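Local coordinates for iminosuccinate reductase (Paracoccus denitrificans, PDB 6RQA), which catalyses the NADH-dependent reduction of iminosuccinate to L-aspartate, regenerating the amino-group donor of the beta-hydroxyaspartate cycle used for glyoxylate assimilation, at residues T242-P252 with S270-I278; R257-S268 with A305-V315. All blocks are in the same frame, centred on the assembly; numbering follows the deposited sequence.

How the contacts relate
Contacts 1 and 2 are interleaved along the chain, since 257-268 lies between the two segments of contact 1 and 305-315 follows both. Their centres are about 11 Å apart. Contact 2 pairs two neighbouring strands of the nucleotide-binding sheet, and contact 1 joins segment 242-252, a loop ending in a short strand, to the turn and helix start at 270-278. The two meet where Glu273 N bonds to Asp311 OD1 at 2.9 Å, and Gly272 N probably bonds to Gln267 O at 2.8 Å. Both also reach NAD: contact 1 holds the nicotinamide ribose, while contact 2 receives the carboxamide of the nicotinamide.

Contact 1. Residues T242-P252 with S270-I278; sequences TDTKGKQELDP and SIGECQHAI. With NAD (nicotinamide-adenine-dinucleotide), chain C.
With CG opposite the backbone N (chi1 -169°) and a bend at chi2, Glu273 brings its carboxylate to Thr242, Glu249 and Leu250. Its OE2 accepts from Thr242 OG1 at 2.5 Å, while Glu249 N comes to OE2 from the opposite face and is shared with OE1. Leu250 N also bonds OE1, at 3.0 Å, from above the carboxylate plane. Three protein donors thus grip two oxygens, as suits a carboxylate, and a water shared with Thr242 N also lies at OE2. Gln275, its CG wedged between the backbone N and carbonyl carbon (chi1 71°), uses both ends of its amide: OE1 receives Gly246 N at 2.9 Å, and NE2 donates to Thr244 O at 3.2 Å and also to Gly272 O. The bonds to Gly246 and Thr244 clasp the type II turn 244-247, whose Gly246 has backbone angles that call for glycine. His276 NE2 donates nearly straight to Lys247 O at 2.6 Å, in the ring plane, while Gln248 lies over one ring face, its amide 19° from parallel. Toward the cofactor, Asp243 OD2 accepts from NAD O2D at 2.7 Å, and Lys247 NZ donates to NAD O3D at 3.1 Å and salt-bridges Asp243. Strand 248-250 leads into helix 252-256, where Pro252 packs against Ala277 of helix 275-279, while backbone bonds from Glu249 to Leu225 tie strand 248-250 to strand 224-226.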
loop_
_atom_site.group_PDB
_atom_site.type_symbol
_atom_site.label_atom_id
_atom_site.label_comp_id
_atom_site.label_asym_id
_atom_site.label_seq_id
_atom_site.Cartn_x
_atom_site.Cartn_y
_atom_site.Cartn_z
ATOM N N THR A 242 -0.798 -1.906 22.518
ATOM C CA THR A 242 0.339 -1.143 22.008
ATOM C C THR A 242 0.660 -1.592 20.588
ATOM O O THR A 242 1.193 -2.687 20.378
ATOM C CB THR A 242 1.551 -1.312 22.920
ATOM O OG1 THR A 242 1.225 -0.861 24.240
ATOM C CG2 THR A 242 2.727 -0.505 22.389
ATOM N N ASP A 243 0.341 -0.740 19.609
ATOM C CA ASP A 243 0.649 -1.002 18.208
ATOM C C ASP A 243 1.287 0.210 17.537
ATOM O O ASP A 243 1.270 0.313 16.307
ATOM C CB ASP A 243 -0.609 -1.425 17.444
ATOM C CG ASP A 243 -1.711 -0.383 17.508
ATOM O OD1 ASP A 243 -1.558 0.613 18.248
ATOM O OD2 ASP A 243 -2.735 -0.561 16.816
ATOM N N THR A 244 1.845 1.127 18.323
ATOM C CA THR A 244 2.393 2.370 17.806
ATOM C C THR A 244 3.578 2.774 18.668
ATOM O O THR A 244 3.540 2.621 19.892
ATOM C CB THR A 244 1.334 3.482 17.796
ATOM O OG1 THR A 244 0.274 3.126 16.899
ATOM C CG2 THR A 244 1.934 4.811 17.358
ATOM N N LYS A 245 4.634 3.268 18.022
ATOM C CA LYS A 245 5.792 3.783 18.740
ATOM C C LYS A 245 5.365 4.919 19.661
ATOM O O LYS A 245 4.911 5.968 19.194
ATOM C CB LYS A 245 6.866 4.256 17.758
ATOM C CG LYS A 245 8.193 4.620 18.408
ATOM C CD LYS A 245 9.181 5.173 17.386
ATOM C CE LYS A 245 9.450 4.178 16.266
ATOM N NZ LYS A 245 10.064 2.916 16.767
ATOM N N GLY A 246 5.492 4.712 20.973
ATOM C CA GLY A 246 5.088 5.682 21.977
ATOM C C GLY A 246 4.034 5.161 22.935
ATOM O O GLY A 246 3.949 5.635 24.073
ATOM N N LYS A 247 3.226 4.199 22.494
ATOM C CA LYS A 247 2.219 3.605 23.358
ATOM C C LYS A 247 2.865 2.642 24.347
ATOM O O LYS A 247 3.931 2.075 24.093
ATOM C CB LYS A 247 1.160 2.874 22.534
ATOM C CG LYS A 247 0.213 3.792 21.775
ATOM C CD LYS A 247 -0.800 2.995 20.970
ATOM C CE LYS A 247 -1.757 3.908 20.221
ATOM N NZ LYS A 247 -2.725 3.136 19.393
ATOM N N GLN A 248 2.202 2.460 25.488
ATOM C CA GLN A 248 2.724 1.599 26.538
ATOM C C GLN A 248 1.582 1.155 27.437
ATOM O O GLN A 248 0.723 1.961 27.804
ATOM C CB GLN A 248 3.798 2.318 27.365
ATOM C CG GLN A 248 4.434 1.453 28.440
ATOM C CD GLN A 248 5.459 2.206 29.258
ATOM O OE1 GLN A 248 5.574 3.427 29.159
ATOM N NE2 GLN A 248 6.212 1.481 30.077
ATOM N N GLU A 249 1.582 -0.126 27.785
ATOM C CA GLU A 249 0.600 -0.699 28.695
ATOM C C GLU A 249 1.224 -1.336 29.924
ATOM O O GLU A 249 0.659 -1.240 31.016
ATOM C CB GLU A 249 -0.252 -1.750 27.968
ATOM C CG GLU A 249 -1.310 -1.179 27.041
ATOM C CD GLU A 249 -2.207 -2.254 26.457
ATOM O OE1 GLU A 249 -1.683 -3.313 26.056
ATOM O OE2 GLU A 249 -3.439 -2.044 26.409
ATOM N N LEU A 250 2.377 -1.979 29.778
ATOM C CA LEU A 250 2.963 -2.785 30.834
ATOM C C LEU A 250 4.211 -2.123 31.403
ATOM O O LEU A 250 4.813 -1.235 30.794
ATOM C CB LEU A 250 3.311 -4.187 30.319
ATOM C CG LEU A 250 2.228 -5.270 30.346
ATOM C CD1 LEU A 250 0.966 -4.838 29.617
ATOM C CD2 LEU A 250 2.769 -6.557 29.749
ATOM N N ASP A 251 4.583 -2.568 32.594
ATOM C CA ASP A 251 5.850 -2.168 33.187
ATOM C C ASP A 251 6.983 -2.896 32.471
ATOM O O ASP A 251 6.950 -4.129 32.369
ATOM C CB ASP A 251 5.853 -2.499 34.681
ATOM C CG ASP A 251 7.087 -1.989 35.401
ATOM O OD1 ASP A 251 7.859 -1.209 34.806
ATOM O OD2 ASP A 251 7.285 -2.368 36.574
ATOM N N PRO A 252 7.980 -2.180 31.940
ATOM C CA PRO A 252 9.099 -2.870 31.276
ATOM C C PRO A 252 9.790 -3.900 32.155
ATOM O O PRO A 252 10.341 -4.876 31.629
ATOM C CB PRO A 252 10.040 -1.718 30.901
ATOM C CG PRO A 252 9.133 -0.544 30.740
ATOM C CD PRO A 252 8.051 -0.718 31.770
ATOM N N SER A 270 9.693 -2.567 17.904
ATOM C CA SER A 270 9.617 -1.185 17.447
ATOM C C SER A 270 8.316 -0.500 17.839
ATOM O O SER A 270 8.342 0.568 18.458
ATOM C CB SER A 270 9.796 -1.129 15.923
ATOM O OG SER A 270 8.821 -1.921 15.267
ATOM N N ILE A 271 7.172 -1.088 17.493
ATOM C CA ILE A 271 5.874 -0.496 17.802
ATOM C C ILE A 271 5.091 -1.288 18.836
ATOM O O ILE A 271 4.072 -0.784 19.336
ATOM C CB ILE A 271 5.021 -0.313 16.527
ATOM C CG1 ILE A 271 4.814 -1.656 15.827
ATOM C CG2 ILE A 271 5.676 0.688 15.590
ATOM C CD1 ILE A 271 3.930 -1.581 14.604
ATOM N N GLY A 272 5.524 -2.499 19.178
ATOM C CA GLY A 272 4.820 -3.324 20.134
ATOM C C GLY A 272 5.137 -2.948 21.568
ATOM O O GLY A 272 5.757 -1.925 21.863
ATOM N N GLU A 273 4.691 -3.812 22.483
ATOM C CA GLU A 273 4.897 -3.556 23.905
ATOM C C GLU A 273 6.363 -3.704 24.295
ATOM O O GLU A 273 6.819 -3.058 25.246
ATOM C CB GLU A 273 4.021 -4.496 24.735
ATOM C CG GLU A 273 3.944 -4.152 26.216
ATOM C CD GLU A 273 3.387 -2.762 26.467
ATOM O OE1 GLU A 273 4.008 -2.002 27.237
ATOM O OE2 GLU A 273 2.331 -2.430 25.889
ATOM N N CYS A 274 7.116 -4.532 23.572
ATOM C CA CYS A 274 8.528 -4.745 23.870
ATOM C C CYS A 274 9.407 -3.559 23.496
ATOM O O CYS A 274 10.606 -3.592 23.796
ATOM C CB CYS A 274 9.030 -5.998 23.149
ATOM S SG CYS A 274 8.146 -7.513 23.576
ATOM N N GLN A 275 8.857 -2.519 22.862
ATOM C CA GLN A 275 9.672 -1.391 22.425
ATOM C C GLN A 275 10.340 -0.666 23.586
ATOM O O GLN A 275 11.378 -0.027 23.388
ATOM C CB GLN A 275 8.818 -0.403 21.626
ATOM C CG GLN A 275 7.814 0.371 22.468
ATOM C CD GLN A 275 6.954 1.306 21.642
ATOM O OE1 GLN A 275 7.326 2.452 21.393
ATOM N NE2 GLN A 275 5.794 0.820 21.213
ATOM N N HIS A 276 9.776 -0.752 24.789
ATOM C CA HIS A 276 10.326 -0.043 25.936
ATOM C C HIS A 276 11.378 -0.863 26.670
ATOM O O HIS A 276 12.395 -0.314 27.108
ATOM C CB HIS A 276 9.199 0.358 26.888
ATOM C CG HIS A 276 8.090 1.106 26.217
ATOM N ND1 HIS A 276 8.167 2.452 25.932
ATOM C CD2 HIS A 276 6.885 0.693 25.760
ATOM C CE1 HIS A 276 7.055 2.838 25.334
ATOM N NE2 HIS A 276 6.260 1.789 25.216
ATOM N N ALA A 277 11.157 -2.171 26.814
ATOM C CA ALA A 277 12.178 -3.034 27.394
ATOM C C ALA A 277 13.359 -3.235 26.452
ATOM O O ALA A 277 14.453 -3.574 26.913
ATOM C CB ALA A 277 11.572 -4.385 27.777
ATOM N N ILE A 278 13.161 -3.035 25.149
ATOM C CA ILE A 278 14.270 -3.092 24.202
ATOM C C ILE A 278 15.122 -1.833 24.302
ATOM O O ILE A 278 16.355 -1.903 24.344
ATOM C CB ILE A 278 13.738 -3.305 22.772
ATOM C CG1 ILE A 278 13.310 -4.760 22.565
ATOM C CG2 ILE A 278 14.781 -2.900 21.739
ATOM C CD1 ILE A 278 14.459 -5.741 22.574
HETATM P PA NAD C . -11.083 2.616 22.268
HETATM O O1A NAD C . -10.575 4.032 22.267
HETATM O O2A NAD C . -12.450 2.061 22.030
HETATM O O5B NAD C . -10.887 2.298 23.962
HETATM C C5B NAD C . -9.684 2.847 24.338
HETATM C C4B NAD C . -9.438 2.519 25.788
HETATM O O4B NAD C . -8.127 2.936 26.118
HETATM C C3B NAD C . -10.411 3.396 26.572
HETATM O O3B NAD C . -11.550 2.613 26.727
HETATM C C2B NAD C . -9.651 3.607 27.887
HETATM O O2B NAD C . -9.874 2.578 28.791
HETATM C C1B NAD C . -8.143 3.509 27.423
HETATM N N9A NAD C . -7.537 4.838 27.290
HETATM C C8A NAD C . -7.898 5.923 26.469
HETATM N N7A NAD C . -7.098 6.978 26.625
HETATM C C5A NAD C . -6.163 6.569 27.593
HETATM C C6A NAD C . -5.055 7.222 28.196
HETATM N N6A NAD C . -4.749 8.500 27.834
HETATM N N1A NAD C . -4.294 6.574 29.136
HETATM C C2A NAD C . -4.668 5.292 29.446
HETATM N N3A NAD C . -5.684 4.546 28.960
HETATM C C4A NAD C . -6.422 5.232 28.021
HETATM O O3 NAD C . -9.850 1.945 21.476
HETATM P PN NAD C . -10.148 0.517 20.852
HETATM O O1N NAD C . -10.843 -0.546 21.667
HETATM O O2N NAD C . -10.311 0.890 19.422
HETATM O O5D NAD C . -8.560 -0.273 20.676
HETATM C C5D NAD C . -7.805 0.136 21.734
HETATM C C4D NAD C . -6.360 -0.170 21.429
HETATM O O4D NAD C . -6.307 -1.392 20.663
HETATM C C3D NAD C . -5.839 0.970 20.504
HETATM O O3D NAD C . -4.647 1.393 21.063
HETATM C C2D NAD C . -5.616 0.251 19.160
HETATM O O2D NAD C . -4.462 0.637 18.495
HETATM C C1D NAD C . -5.338 -1.178 19.685
HETATM N N1N NAD C . -5.590 -2.180 18.575
HETATM C C2N NAD C . -4.690 -3.201 18.479
HETATM C C3N NAD C . -4.852 -4.163 17.483
HETATM C C7N NAD C . -3.825 -5.246 17.451
HETATM O O7N NAD C . -3.854 -6.143 16.617
HETATM N N7N NAD C . -2.842 -5.187 18.409
HETATM C C4N NAD C . -5.926 -4.067 16.598
HETATM C C5N NAD C . -6.826 -3.015 16.718
HETATM C C6N NAD C . -6.653 -2.056 17.723
HETATM O O HOH W 1 0.161 -3.880 24.397
#

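Contact 2. Residues R257-S268 with A305-V315; sequences RARIFTDEVAQS and AEVTIFDGTGV. With NAD (nicotinamide-adenine-dinucleotide), chain C.
Asp263 turns its carboxylate onto Thr313 and Gly314, just after strand 307-311, and serves as their anchor. Its CG sits between the backbone N and carbonyl carbon (chi1 45°), which places OD1 to accept from Thr313 OG1 at 2.9 Å and OD2 to accept from Gly314 N at 3.0 Å. Thr313 N reaches OD2 from the opposite face, so a short acidic side chain fixes this loop through both oxygens, an arrangement consistent with holding Gly312 O towards the nicotinamide carboxamide, where NAD N7N donates at 2.7 Å. Gly314, whose backbone angles favour glycine, lies against the same carboxamide. Strands 259-262 and 307-311 run parallel, their directions 24° apart, in the parallel sheet of a Rossmann-type NAD-binding domain, the loop following the C-terminal end of 307-311 meeting the cofactor. Ile309 lies in the middle of the pairing: its N donates to Arg259 O, and its O accepts from Phe261 N at 2.8 Å. Its CD1 packs on Ala258 CB at 3.7 Å, a small residue beside a branched apolar one. Asp311 lies on the same sheet face as Ile309, and its OD2 accepts from Ser268 OG at 2.6 Å on the anti side, tying strand 307-311 to helix 265-270.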
loop_
_atom_site.group_PDB
_atom_site.type_symbol
_atom_site.label_atom_id
_atom_site.label_comp_id
_atom_site.label_asym_id
_atom_site.label_seq_id
_atom_site.Cartn_x
_atom_site.Cartn_y
_atom_site.Cartn_z
ATOM N N ARG A 257 10.857 -10.033 32.798
ATOM C CA ARG A 257 10.882 -11.311 33.498
ATOM C C ARG A 257 9.907 -12.328 32.913
ATOM O O ARG A 257 9.714 -13.396 33.502
ATOM C CB ARG A 257 10.600 -11.105 34.990
ATOM C CG ARG A 257 9.130 -10.978 35.367
ATOM C CD ARG A 257 8.970 -11.015 36.882
ATOM N NE ARG A 257 7.746 -11.691 37.305
ATOM C CZ ARG A 257 6.631 -11.067 37.670
ATOM N NH1 ARG A 257 6.577 -9.742 37.666
ATOM N NH2 ARG A 257 5.568 -11.766 38.044
ATOM N N ALA A 258 9.307 -12.034 31.765
ATOM C CA ALA A 258 8.325 -12.912 31.151
ATOM C C ALA A 258 8.882 -13.542 29.882
ATOM O O ALA A 258 9.699 -12.943 29.176
ATOM C CB ALA A 258 7.039 -12.151 30.823
ATOM N N ARG A 259 8.433 -14.763 29.600
ATOM C CA ARG A 259 8.744 -15.424 28.336
ATOM C C ARG A 259 7.874 -14.798 27.253
ATOM O O ARG A 259 6.650 -14.968 27.253
ATOM C CB ARG A 259 8.514 -16.929 28.444
ATOM C CG ARG A 259 9.005 -17.718 27.243
ATOM C CD ARG A 259 8.997 -19.212 27.521
ATOM N NE ARG A 259 9.903 -19.572 28.609
ATOM C CZ ARG A 259 10.105 -20.816 29.032
ATOM N NH1 ARG A 259 9.464 -21.826 28.461
ATOM N NH2 ARG A 259 10.948 -21.051 30.029
ATOM N N ILE A 260 8.502 -14.074 26.333
ATOM C CA ILE A 260 7.796 -13.197 25.406
ATOM C C ILE A 260 7.534 -13.919 24.094
ATOM O O ILE A 260 8.414 -14.595 23.546
ATOM C CB ILE A 260 8.601 -11.904 25.174
ATOM C CG1 ILE A 260 8.810 -11.167 26.498
ATOM C CG2 ILE A 260 7.898 -11.010 24.169
ATOM C CD1 ILE A 260 9.697 -9.952 26.382
ATOM N N PHE A 261 6.311 -13.772 23.587
ATOM C CA PHE A 261 5.930 -14.243 22.265
ATOM C C PHE A 261 5.263 -13.098 21.515
ATOM O O PHE A 261 4.735 -12.160 22.117
ATOM C CB PHE A 261 4.988 -15.453 22.343
ATOM C CG PHE A 261 5.560 -16.620 23.094
ATOM C CD1 PHE A 261 5.407 -16.722 24.467
ATOM C CD2 PHE A 261 6.254 -17.618 22.428
ATOM C CE1 PHE A 261 5.936 -17.795 25.162
ATOM C CE2 PHE A 261 6.784 -18.694 23.117
ATOM C CZ PHE A 261 6.625 -18.782 24.486
ATOM N N THR A 262 5.295 -13.174 20.186
ATOM C CA THR A 262 4.722 -12.115 19.365
ATOM C C THR A 262 4.343 -12.685 18.007
ATOM O O THR A 262 4.630 -13.843 17.689
ATOM C CB THR A 262 5.694 -10.941 19.203
ATOM O OG1 THR A 262 5.021 -9.849 18.566
ATOM C CG2 THR A 262 6.882 -11.350 18.348
ATOM N N ASP A 263 3.686 -11.847 17.205
ATOM C CA ASP A 263 3.325 -12.200 15.837
ATOM C C ASP A 263 4.416 -11.822 14.843
ATOM O O ASP A 263 4.758 -12.622 13.965
ATOM C CB ASP A 263 2.003 -11.527 15.454
ATOM C CG ASP A 263 1.940 -10.069 15.877
ATOM O OD1 ASP A 263 2.999 -9.486 16.195
ATOM O OD2 ASP A 263 0.824 -9.506 15.899
ATOM N N GLU A 264 4.971 -10.619 14.968
ATOM C CA GLU A 264 6.080 -10.166 14.138
ATOM C C GLU A 264 7.141 -9.577 15.055
ATOM O O GLU A 264 6.894 -8.566 15.722
ATOM C CB GLU A 264 5.616 -9.132 13.107
ATOM C CG GLU A 264 6.652 -8.799 12.045
ATOM C CD GLU A 264 6.912 -9.957 11.099
ATOM O OE1 GLU A 264 6.027 -10.828 10.961
ATOM O OE2 GLU A 264 8.004 -9.999 10.495
ATOM N N VAL A 265 8.314 -10.213 15.095
ATOM C CA VAL A 265 9.371 -9.778 16.006
ATOM C C VAL A 265 9.867 -8.387 15.638
ATOM O O VAL A 265 10.248 -7.602 16.515
ATOM C CB VAL A 265 10.521 -10.805 16.016
ATOM C CG1 VAL A 265 11.546 -10.452 17.086
ATOM C CG2 VAL A 265 9.979 -12.212 16.230
ATOM N N ALA A 266 9.869 -8.058 14.343
ATOM C CA ALA A 266 10.315 -6.737 13.913
ATOM C C ALA A 266 9.392 -5.642 14.435
ATOM O O ALA A 266 9.861 -4.584 14.870
ATOM C CB ALA A 266 10.405 -6.686 12.389
ATOM N N GLN A 267 8.079 -5.877 14.401
ATOM C CA GLN A 267 7.136 -4.883 14.902
ATOM C C GLN A 267 7.068 -4.874 16.423
ATOM O O GLN A 267 6.822 -3.821 17.021
ATOM C CB GLN A 267 5.743 -5.134 14.321
ATOM C CG GLN A 267 5.692 -5.132 12.799
ATOM C CD GLN A 267 4.288 -5.344 12.263
ATOM O OE1 GLN A 267 3.304 -5.158 12.977
ATOM N NE2 GLN A 267 4.191 -5.740 10.998
ATOM N N SER A 268 7.287 -6.026 17.063
ATOM C CA SER A 268 7.195 -6.097 18.518
ATOM C C SER A 268 8.245 -5.218 19.187
ATOM O O SER A 268 7.959 -4.549 20.186
ATOM C CB SER A 268 7.339 -7.546 18.982
ATOM O OG SER A 268 7.391 -7.621 20.397
ATOM N N ALA A 305 7.631 -21.383 32.951
ATOM C CA ALA A 305 7.667 -19.955 33.221
ATOM C C ALA A 305 6.425 -19.528 33.992
ATOM O O ALA A 305 5.338 -20.090 33.827
ATOM C CB ALA A 305 7.776 -19.166 31.918
ATOM N N GLU A 306 6.593 -18.520 34.845
ATOM C CA GLU A 306 5.484 -18.039 35.659
ATOM C C GLU A 306 4.658 -16.967 34.962
ATOM O O GLU A 306 3.461 -16.844 35.240
ATOM C CB GLU A 306 6.001 -17.498 36.995
ATOM C CG GLU A 306 7.028 -16.387 36.864
ATOM C CD GLU A 306 7.390 -15.773 38.201
ATOM O OE1 GLU A 306 6.643 -15.992 39.179
ATOM O OE2 GLU A 306 8.422 -15.075 38.273
ATOM N N VAL A 307 5.262 -16.186 34.069
ATOM C CA VAL A 307 4.558 -15.129 33.350
ATOM C C VAL A 307 4.903 -15.240 31.874
ATOM O O VAL A 307 6.083 -15.215 31.505
ATOM C CB VAL A 307 4.911 -13.729 33.882
ATOM C CG1 VAL A 307 4.211 -12.660 33.057
ATOM C CG2 VAL A 307 4.531 -13.602 35.351
ATOM N N THR A 308 3.881 -15.369 31.033
ATOM C CA THR A 308 4.032 -15.337 29.588
ATOM C C THR A 308 3.309 -14.118 29.035
ATOM O O THR A 308 2.268 -13.704 29.555
ATOM C CB THR A 308 3.480 -16.609 28.930
ATOM O OG1 THR A 308 2.094 -16.759 29.260
ATOM C CG2 THR A 308 4.248 -17.834 29.405
ATOM N N ILE A 309 3.871 -13.537 27.978
ATOM C CA ILE A 309 3.311 -12.351 27.340
ATOM C C ILE A 309 3.252 -12.588 25.839
ATOM O O ILE A 309 4.226 -13.056 25.240
ATOM C CB ILE A 309 4.132 -11.085 27.653
ATOM C CG1 ILE A 309 4.081 -10.760 29.145
ATOM C CG2 ILE A 309 3.625 -9.903 26.843
ATOM C CD1 ILE A 309 4.863 -9.520 29.517
ATOM N N PHE A 310 2.110 -12.273 25.235
ATOM C CA PHE A 310 1.961 -12.251 23.785
ATOM C C PHE A 310 1.817 -10.803 23.341
ATOM O O PHE A 310 0.837 -10.137 23.691
ATOM C CB PHE A 310 0.756 -13.071 23.330
ATOM C CG PHE A 310 0.383 -12.838 21.895
ATOM C CD1 PHE A 310 1.250 -13.198 20.875
ATOM C CD2 PHE A 310 -0.826 -12.255 21.566
ATOM C CE1 PHE A 310 0.916 -12.980 19.552
ATOM C CE2 PHE A 310 -1.169 -12.036 20.244
ATOM C CZ PHE A 310 -0.297 -12.399 19.235
ATOM N N ASP A 311 2.793 -10.322 22.569
ATOM C CA ASP A 311 2.814 -8.932 22.113
ATOM C C ASP A 311 2.093 -8.851 20.771
ATOM O O ASP A 311 2.694 -8.892 19.696
ATOM C CB ASP A 311 4.247 -8.423 22.020
ATOM C CG ASP A 311 4.323 -6.923 21.824
ATOM O OD1 ASP A 311 3.268 -6.257 21.875
ATOM O OD2 ASP A 311 5.443 -6.409 21.619
ATOM N N GLY A 312 0.770 -8.733 20.845
ATOM C CA GLY A 312 -0.045 -8.630 19.651
ATOM C C GLY A 312 -0.003 -7.253 19.021
ATOM O O GLY A 312 -0.606 -6.307 19.539
ATOM N N THR A 313 0.706 -7.127 17.899
ATOM C CA THR A 313 0.824 -5.851 17.206
ATOM C C THR A 313 -0.094 -5.733 15.999
ATOM O O THR A 313 -0.437 -4.611 15.611
ATOM C CB THR A 313 2.272 -5.622 16.749
ATOM O OG1 THR A 313 2.635 -6.616 15.784
ATOM C CG2 THR A 313 3.221 -5.703 17.932
ATOM N N GLY A 314 -0.496 -6.852 15.402
ATOM C CA GLY A 314 -1.345 -6.820 14.228
ATOM C C GLY A 314 -0.559 -6.906 12.936
ATOM O O GLY A 314 0.268 -6.035 12.647
ATOM N N VAL A 315 -0.801 -7.954 12.153
ATOM C CA VAL A 315 -0.125 -8.147 10.877
ATOM C C VAL A 315 -1.172 -8.295 9.782
ATOM O O VAL A 315 -2.300 -8.738 10.025
ATOM C CB VAL A 315 0.824 -9.366 10.902
ATOM C CG1 VAL A 315 1.903 -9.179 11.959
ATOM C CG2 VAL A 315 0.048 -10.649 11.145
HETATM P PA NAD C . -11.083 2.616 22.268
HETATM O O1A NAD C . -10.575 4.032 22.267
HETATM O O2A NAD C . -12.450 2.061 22.030
HETATM O O5B NAD C . -10.887 2.298 23.962
HETATM C C5B NAD C . -9.684 2.847 24.338
HETATM C C4B NAD C . -9.438 2.519 25.788
HETATM O O4B NAD C . -8.127 2.936 26.118
HETATM C C3B NAD C . -10.411 3.396 26.572
HETATM O O3B NAD C . -11.550 2.613 26.727
HETATM C C2B NAD C . -9.651 3.607 27.887
HETATM O O2B NAD C . -9.874 2.578 28.791
HETATM C C1B NAD C . -8.143 3.509 27.423
HETATM N N9A NAD C . -7.537 4.838 27.290
HETATM C C8A NAD C . -7.898 5.923 26.469
HETATM N N7A NAD C . -7.098 6.978 26.625
HETATM C C5A NAD C . -6.163 6.569 27.593
HETATM C C6A NAD C . -5.055 7.222 28.196
HETATM N N6A NAD C . -4.749 8.500 27.834
HETATM N N1A NAD C . -4.294 6.574 29.136
HETATM C C2A NAD C . -4.668 5.292 29.446
HETATM N N3A NAD C . -5.684 4.546 28.960
HETATM C C4A NAD C . -6.422 5.232 28.021
HETATM O O3 NAD C . -9.850 1.945 21.476
HETATM P PN NAD C . -10.148 0.517 20.852
HETATM O O1N NAD C . -10.843 -0.546 21.667
HETATM O O2N NAD C . -10.311 0.890 19.422
HETATM O O5D NAD C . -8.560 -0.273 20.676
HETATM C C5D NAD C . -7.805 0.136 21.734
HETATM C C4D NAD C . -6.360 -0.170 21.429
HETATM O O4D NAD C . -6.307 -1.392 20.663
HETATM C C3D NAD C . -5.839 0.970 20.504
HETATM O O3D NAD C . -4.647 1.393 21.063
HETATM C C2D NAD C . -5.616 0.251 19.160
HETATM O O2D NAD C . -4.462 0.637 18.495
HETATM C C1D NAD C . -5.338 -1.178 19.685
HETATM N N1N NAD C . -5.590 -2.180 18.575
HETATM C C2N NAD C . -4.690 -3.201 18.479
HETATM C C3N NAD C . -4.852 -4.163 17.483
HETATM C C7N NAD C . -3.825 -5.246 17.451
HETATM O O7N NAD C . -3.854 -6.143 16.617
HETATM N N7N NAD C . -2.842 -5.187 18.409
HETATM C C4N NAD C . -5.926 -4.067 16.598
HETATM C C5N NAD C . -6.826 -3.015 16.718
HETATM C C6N NAD C . -6.653 -2.056 17.723
HETATM O O HOH W 2 8.632 -15.473 34.143
#